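Local coordinates for glucan-binding protein C, GbpC (Streptococcus mutans UA159, PDB 5UQZ), which probably binds glucan at the streptococcal cell wall and mediates both sucrose-independent and sucrose-dependent adherence of the bacterium, at residues A[86-91]-A[118-123]; A[171-176]-A[326-331]. One frame throughout, in Å; residues are numbered along the deposited sequence.

Both interactions belong to the calcium-binding beta-supersandwich portion of GbpC, with their centres about 14 Å apart. Interaction 1 is completed along the chain before interaction 2 begins. It sets helix 85-91 against the start of strand 122-127, an outermost strand of a four-stranded antiparallel sheet. Interaction 2 joins the segment that follows strand 167-172, the next strand inward, to the end of strand 325-329 at the other margin and the residues after it, across the intervening strand 180-184. The two are joined directly: T122 and L172 probably share a backbone hydrogen bond, and D121 OD1 probably accepts one from H174 N. One sheet thus connects the edge that meets helix 85-91 to a side that approaches the calcium ion.

Interaction 1: A[86-91]-A[118-123]; sequences EARQKH and PKEDTW
R88 on helix 85-91 reaches over W123 and on toward E120, so the helix packs on the first strand of the four-stranded antiparallel sheet in the beta-supersandwich. The apolar part of the contact is a CH-pi interaction: R88 CG lies over the face of the W123 five-membered ring, 4.1 Å from its centroid and 24° off the normal. The next methylene, R88 CD, stays close to the same ring, 3.6 Å from W123 CD1. With CG anti to the backbone N (chi1 -174°), the arginine extends from the helix across the indole, and a bend at chi3 turns its guanidinium nearly perpendicular to the ring plane.

The charged part is looser. R88 NH1 and E120 OE1 form a long salt bridge of 3.9 Å, with the oxygen at the guanidinium edge. Stronger partners hold the other carboxylate oxygen, E120 OE2, which accepts a hydrogen bond from D117 N and forms a salt bridge with K85 NZ. These bonds probably help to position the glutamate near R88. A single water completes the link, accepting from R88 NH2 at 3.1 Å and donating to E120 OE1 at 2.7 Å.

Interaction 2: A[171-176]-A[326-331]; sequences NLFHDP and TIWFAT
Segments 171-176 and 326-331 run in the same direction but are not neighbours in the sheet, their closest CA atoms, those of P176 and A330, being 8.4 Å apart where both chains have left their strands. Two aromatic side chains bridge this separation. F173 and W328 cross at about a right angle as side chains, yet their rings are inclined by only 32°, with the phenyl and five-membered-ring centroids 5.1 Å apart; the pair is oblique. The phenyl makes its nearest approach through F173 CE2, which lies 3.4 Å from W328 NE1 and 3.7 Å from W328 CE2. W328 does not set out toward the phenylalanine, but a chi1 of -178°, which leaves CG beside the carbonyl carbon, helps bring the indole's end nearer. The indole N-H is satisfied by K178 O, a bond that helps fix the rotation of the ring.

Beyond the rings the link is polar. One water donates to both P176 O and T331 O, at 2.8 Å each, tying the two departing loops together. T179 reinforces this end, its OG1 accepting from T331 N and making a weak hydrogen bond with P176 O.

Strand 180-184 runs between the two strands, and its F181 meets both aromatic residues. The W328 side chain lies about 6 Å from the calcium ion bound by S224, N226 and E237, while on strand 325-329 the flanking residues I327 and F329 pack against strand 312-319 of the larger sheet.

Interaction 1: A[86-91]-A[118-123]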
loop_
_atom_site.group_PDB
_atom_site.type_symbol
_atom_site.label_atom_id
_atom_site.label_comp_id
_atom_site.label_asym_id
_atom_site.label_seq_id
_atom_site.Cartn_x
_atom_site.Cartn_y
_atom_site.Cartn_z
ATOM N N GLU A 86 14.265 -2.602 24.030
ATOM C CA GLU A 86 15.443 -1.740 23.951
ATOM C C GLU A 86 15.935 -1.570 22.526
ATOM O O GLU A 86 16.279 -0.465 22.111
ATOM C CB GLU A 86 16.552 -2.286 24.833
ATOM C CG GLU A 86 17.795 -1.410 24.779
ATOM C CD GLU A 86 18.768 -1.800 25.839
ATOM O OE1 GLU A 86 18.594 -2.870 26.448
ATOM O OE2 GLU A 86 19.716 -1.030 26.049
ATOM N N ALA A 87 15.966 -2.657 21.751
ATOM C CA ALA A 87 16.401 -2.526 20.359
ATOM C C ALA A 87 15.387 -1.767 19.515
ATOM O O ALA A 87 15.776 -0.960 18.656
ATOM C CB ALA A 87 16.698 -3.908 19.779
ATOM N N ARG A 88 14.083 -1.990 19.733
ATOM C CA ARG A 88 13.074 -1.194 19.051
ATOM C C ARG A 88 13.284 0.296 19.325
ATOM O O ARG A 88 13.270 1.119 18.405
ATOM C CB ARG A 88 11.686 -1.638 19.492
ATOM C CG ARG A 88 10.545 -0.934 18.691
ATOM C CD ARG A 88 9.197 -1.006 19.391
ATOM N NE ARG A 88 9.261 -0.448 20.740
ATOM C CZ ARG A 88 8.277 -0.503 21.643
ATOM N NH1 ARG A 88 7.111 -1.057 21.354
ATOM N NH2 ARG A 88 8.468 0.010 22.847
ATOM N N GLN A 89 13.499 0.651 20.595
ATOM C CA GLN A 89 13.736 2.049 20.964
ATOM C C GLN A 89 14.963 2.593 20.250
ATOM O O GLN A 89 14.962 3.728 19.740
ATOM C CB GLN A 89 13.960 2.164 22.487
ATOM C CG GLN A 89 12.775 1.939 23.410
ATOM C CD GLN A 89 13.202 1.614 24.861
ATOM O OE1 GLN A 89 14.324 1.933 25.287
ATOM N NE2 GLN A 89 12.321 0.926 25.598
ATOM N N LYS A 90 16.047 1.804 20.235
ATOM C CA LYS A 90 17.299 2.299 19.668
ATOM C C LYS A 90 17.165 2.607 18.186
ATOM O O LYS A 90 17.825 3.525 17.681
ATOM C CB LYS A 90 18.423 1.295 19.882
ATOM C CG LYS A 90 19.758 1.789 19.323
ATOM C CD LYS A 90 20.858 0.777 19.544
ATOM C CE LYS A 90 21.187 0.025 18.265
ATOM N NZ LYS A 90 22.172 -1.066 18.492
ATOM N N HIS A 91 16.327 1.871 17.475
ATOM C CA HIS A 91 16.174 2.068 16.040
ATOM C C HIS A 91 15.013 2.984 15.664
ATOM O O HIS A 91 14.777 3.205 14.470
ATOM C CB HIS A 91 16.021 0.709 15.332
ATOM C CG HIS A 91 17.252 -0.128 15.402
ATOM N ND1 HIS A 91 18.170 -0.200 14.370
ATOM C CD2 HIS A 91 17.764 -0.872 16.412
ATOM C CE1 HIS A 91 19.169 -0.990 14.729
ATOM N NE2 HIS A 91 18.950 -1.405 15.963
ATOM N N PRO A 118 -0.306 -8.119 24.324
ATOM C CA PRO A 118 -1.190 -8.489 23.206
ATOM C C PRO A 118 -1.821 -7.302 22.502
ATOM O O PRO A 118 -2.247 -7.407 21.345
ATOM C CB PRO A 118 -2.243 -9.375 23.872
ATOM C CG PRO A 118 -1.556 -9.970 25.029
ATOM C CD PRO A 118 -0.605 -8.885 25.540
ATOM N N LYS A 119 -1.994 -6.192 23.203
ATOM C CA LYS A 119 -2.734 -5.058 22.675
ATOM C C LYS A 119 -1.887 -4.101 21.848
ATOM O O LYS A 119 -2.429 -3.089 21.382
ATOM C CB LYS A 119 -3.408 -4.294 23.813
ATOM C CG LYS A 119 -4.339 -5.213 24.643
ATOM C CD LYS A 119 -5.137 -4.420 25.698
ATOM C CE LYS A 119 -4.286 -3.756 26.741
ATOM N NZ LYS A 119 -3.443 -4.701 27.536
ATOM N N GLU A 120 -0.596 -4.388 21.634
ATOM C CA GLU A 120 0.252 -3.437 20.916
ATOM C C GLU A 120 0.934 -4.084 19.713
ATOM O O GLU A 120 1.049 -5.316 19.588
ATOM C CB GLU A 120 1.281 -2.779 21.811
ATOM C CG GLU A 120 2.296 -3.779 22.260
ATOM C CD GLU A 120 3.340 -3.202 23.242
ATOM O OE1 GLU A 120 3.772 -2.060 23.048
ATOM O OE2 GLU A 120 3.758 -3.887 24.191
ATOM N N ASP A 121 1.308 -3.206 18.779
ATOM C CA ASP A 121 2.092 -3.643 17.635
ATOM C C ASP A 121 3.330 -4.381 18.128
ATOM O O ASP A 121 3.939 -3.993 19.118
ATOM C CB ASP A 121 2.525 -2.434 16.802
ATOM C CG ASP A 121 1.379 -1.642 16.207
ATOM O OD1 ASP A 121 0.238 -2.149 16.083
ATOM O OD2 ASP A 121 1.643 -0.495 15.805
ATOM N N THR A 122 3.697 -5.451 17.429
ATOM C CA THR A 122 4.750 -6.359 17.889
ATOM C C THR A 122 5.834 -6.476 16.833
ATOM O O THR A 122 5.539 -6.532 15.648
ATOM C CB THR A 122 4.072 -7.729 18.135
ATOM O OG1 THR A 122 3.088 -7.564 19.185
ATOM C CG2 THR A 122 5.039 -8.809 18.573
ATOM N N TRP A 123 7.086 -6.565 17.224
ATOM C CA TRP A 123 8.216 -6.655 16.294
ATOM C C TRP A 123 8.923 -7.989 16.477
ATOM O O TRP A 123 9.174 -8.405 17.622
ATOM C CB TRP A 123 9.216 -5.536 16.601
ATOM C CG TRP A 123 8.839 -4.169 16.161
ATOM C CD1 TRP A 123 8.033 -3.268 16.842
ATOM C CD2 TRP A 123 9.293 -3.483 14.990
ATOM N NE1 TRP A 123 7.969 -2.077 16.149
ATOM C CE2 TRP A 123 8.736 -2.181 15.014
ATOM C CE3 TRP A 123 10.116 -3.848 13.928
ATOM C CZ2 TRP A 123 8.999 -1.258 14.018
ATOM C CZ3 TRP A 123 10.368 -2.944 12.939
ATOM C CH2 TRP A 123 9.804 -1.663 12.982
HETATM O O HOH W 1 5.739 -0.687 24.185
#

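Interaction 2: A[171-176]-A[326-331]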
loop_
_atom_site.group_PDB
_atom_site.type_symbol
_atom_site.label_atom_id
_atom_site.label_comp_id
_atom_site.label_asym_id
_atom_site.label_seq_id
_atom_site.Cartn_x
_atom_site.Cartn_y
_atom_site.Cartn_z
ATOM N N ASN A 171 7.233 -5.605 11.572
ATOM C CA ASN A 171 6.358 -4.884 12.488
ATOM C C ASN A 171 4.952 -5.401 12.188
ATOM O O ASN A 171 4.426 -5.186 11.080
ATOM C CB ASN A 171 6.481 -3.395 12.193
ATOM C CG ASN A 171 5.762 -2.524 13.195
ATOM O OD1 ASN A 171 5.268 -2.971 14.249
ATOM N ND2 ASN A 171 5.742 -1.242 12.886
ATOM N N LEU A 172 4.407 -6.178 13.122
ATOM C CA LEU A 172 3.102 -6.780 12.985
ATOM C C LEU A 172 2.097 -5.912 13.726
ATOM O O LEU A 172 2.138 -5.785 14.961
ATOM C CB LEU A 172 3.120 -8.179 13.594
ATOM C CG LEU A 172 1.795 -8.934 13.560
ATOM C CD1 LEU A 172 1.485 -9.408 12.187
ATOM C CD2 LEU A 172 1.860 -10.177 14.507
ATOM N N PHE A 173 1.156 -5.322 12.998
ATOM C CA PHE A 173 0.197 -4.405 13.647
ATOM C C PHE A 173 -0.846 -5.174 14.427
ATOM O O PHE A 173 -1.327 -6.235 14.000
ATOM C CB PHE A 173 -0.456 -3.573 12.536
ATOM C CG PHE A 173 0.571 -2.697 11.824
ATOM C CD1 PHE A 173 1.199 -1.643 12.519
ATOM C CD2 PHE A 173 1.012 -3.019 10.539
ATOM C CE1 PHE A 173 2.164 -0.882 11.886
ATOM C CE2 PHE A 173 1.988 -2.257 9.926
ATOM C CZ PHE A 173 2.563 -1.189 10.606
ATOM N N HIS A 174 -1.250 -4.626 15.579
ATOM C CA HIS A 174 -2.289 -5.324 16.337
ATOM C C HIS A 174 -3.634 -5.254 15.622
ATOM O O HIS A 174 -4.479 -6.119 15.850
ATOM C CB HIS A 174 -2.367 -4.844 17.782
ATOM C CG HIS A 174 -2.885 -3.460 17.945
ATOM N ND1 HIS A 174 -4.225 -3.212 18.132
ATOM C CD2 HIS A 174 -2.266 -2.262 17.928
ATOM C CE1 HIS A 174 -4.402 -1.903 18.233
ATOM N NE2 HIS A 174 -3.225 -1.312 18.145
ATOM N N ASP A 175 -3.833 -4.239 14.760
ATOM C CA ASP A 175 -5.023 -4.152 13.923
ATOM C C ASP A 175 -4.778 -4.968 12.651
ATOM O O ASP A 175 -3.945 -4.575 11.817
ATOM C CB ASP A 175 -5.306 -2.681 13.602
ATOM C CG ASP A 175 -6.536 -2.488 12.698
ATOM O OD1 ASP A 175 -6.989 -3.448 12.058
ATOM O OD2 ASP A 175 -7.019 -1.348 12.592
ATOM N N PRO A 176 -5.489 -6.092 12.450
ATOM C CA PRO A 176 -5.168 -6.971 11.315
ATOM C C PRO A 176 -5.446 -6.326 9.972
ATOM O O PRO A 176 -4.948 -6.821 8.950
ATOM C CB PRO A 176 -6.078 -8.207 11.531
ATOM C CG PRO A 176 -7.216 -7.654 12.332
ATOM C CD PRO A 176 -6.625 -6.604 13.241
ATOM N N THR A 326 11.840 -3.027 1.538
ATOM C CA THR A 326 10.705 -2.948 2.464
ATOM C C THR A 326 9.402 -2.990 1.705
ATOM O O THR A 326 9.333 -2.575 0.546
ATOM C CB THR A 326 10.755 -1.643 3.279
ATOM O OG1 THR A 326 10.713 -0.518 2.399
ATOM C CG2 THR A 326 12.026 -1.558 4.116
ATOM N N ILE A 327 8.345 -3.383 2.407
ATOM C CA ILE A 327 6.979 -3.245 1.922
ATOM C C ILE A 327 6.054 -3.197 3.118
ATOM O O ILE A 327 6.189 -4.002 4.063
ATOM C CB ILE A 327 6.583 -4.382 0.947
ATOM C CG1 ILE A 327 5.202 -4.095 0.322
ATOM C CG2 ILE A 327 6.634 -5.745 1.584
ATOM C CD1 ILE A 327 4.785 -5.157 -0.774
ATOM N N TRP A 328 5.068 -2.294 3.069
ATOM C CA TRP A 328 3.948 -2.321 3.998
ATOM C C TRP A 328 2.826 -2.974 3.215
ATOM O O TRP A 328 2.218 -2.341 2.340
ATOM C CB TRP A 328 3.545 -0.931 4.449
ATOM C CG TRP A 328 2.428 -0.929 5.446
ATOM C CD1 TRP A 328 1.660 -2.010 5.900
ATOM C CD2 TRP A 328 1.983 0.191 6.185
ATOM N NE1 TRP A 328 0.730 -1.585 6.795
ATOM C CE2 TRP A 328 0.917 -0.245 7.009
ATOM C CE3 TRP A 328 2.358 1.540 6.198
ATOM C CZ2 TRP A 328 0.236 0.617 7.866
ATOM C CZ3 TRP A 328 1.688 2.389 7.048
ATOM C CH2 TRP A 328 0.633 1.919 7.872
ATOM N N PHE A 329 2.600 -4.270 3.455
ATOM C CA PHE A 329 1.552 -4.971 2.729
ATOM C C PHE A 329 0.346 -5.043 3.630
ATOM O O PHE A 329 0.411 -5.650 4.702
ATOM C CB PHE A 329 1.996 -6.397 2.361
ATOM C CG PHE A 329 0.944 -7.117 1.594
ATOM C CD1 PHE A 329 0.816 -6.922 0.232
ATOM C CD2 PHE A 329 0.025 -7.928 2.245
ATOM C CE1 PHE A 329 -0.233 -7.535 -0.471
ATOM C CE2 PHE A 329 -0.995 -8.538 1.537
ATOM C CZ PHE A 329 -1.125 -8.347 0.182
ATOM N N ALA A 330 -0.760 -4.488 3.170
ATOM C CA ALA A 330 -2.008 -4.564 3.888
ATOM C C ALA A 330 -3.067 -5.105 2.950
ATOM O O ALA A 330 -3.025 -4.859 1.733
ATOM C CB ALA A 330 -2.443 -3.228 4.486
ATOM N N THR A 331 -3.995 -5.870 3.495
ATOM C CA THR A 331 -5.182 -6.209 2.706
ATOM C C THR A 331 -6.385 -6.150 3.629
ATOM O O THR A 331 -6.328 -6.538 4.793
ATOM C CB THR A 331 -5.025 -7.607 2.003
ATOM O OG1 THR A 331 -6.217 -7.861 1.229
ATOM C CG2 THR A 331 -4.878 -8.717 3.025
HETATM O O HOH W 2 -5.146 -8.351 6.612
#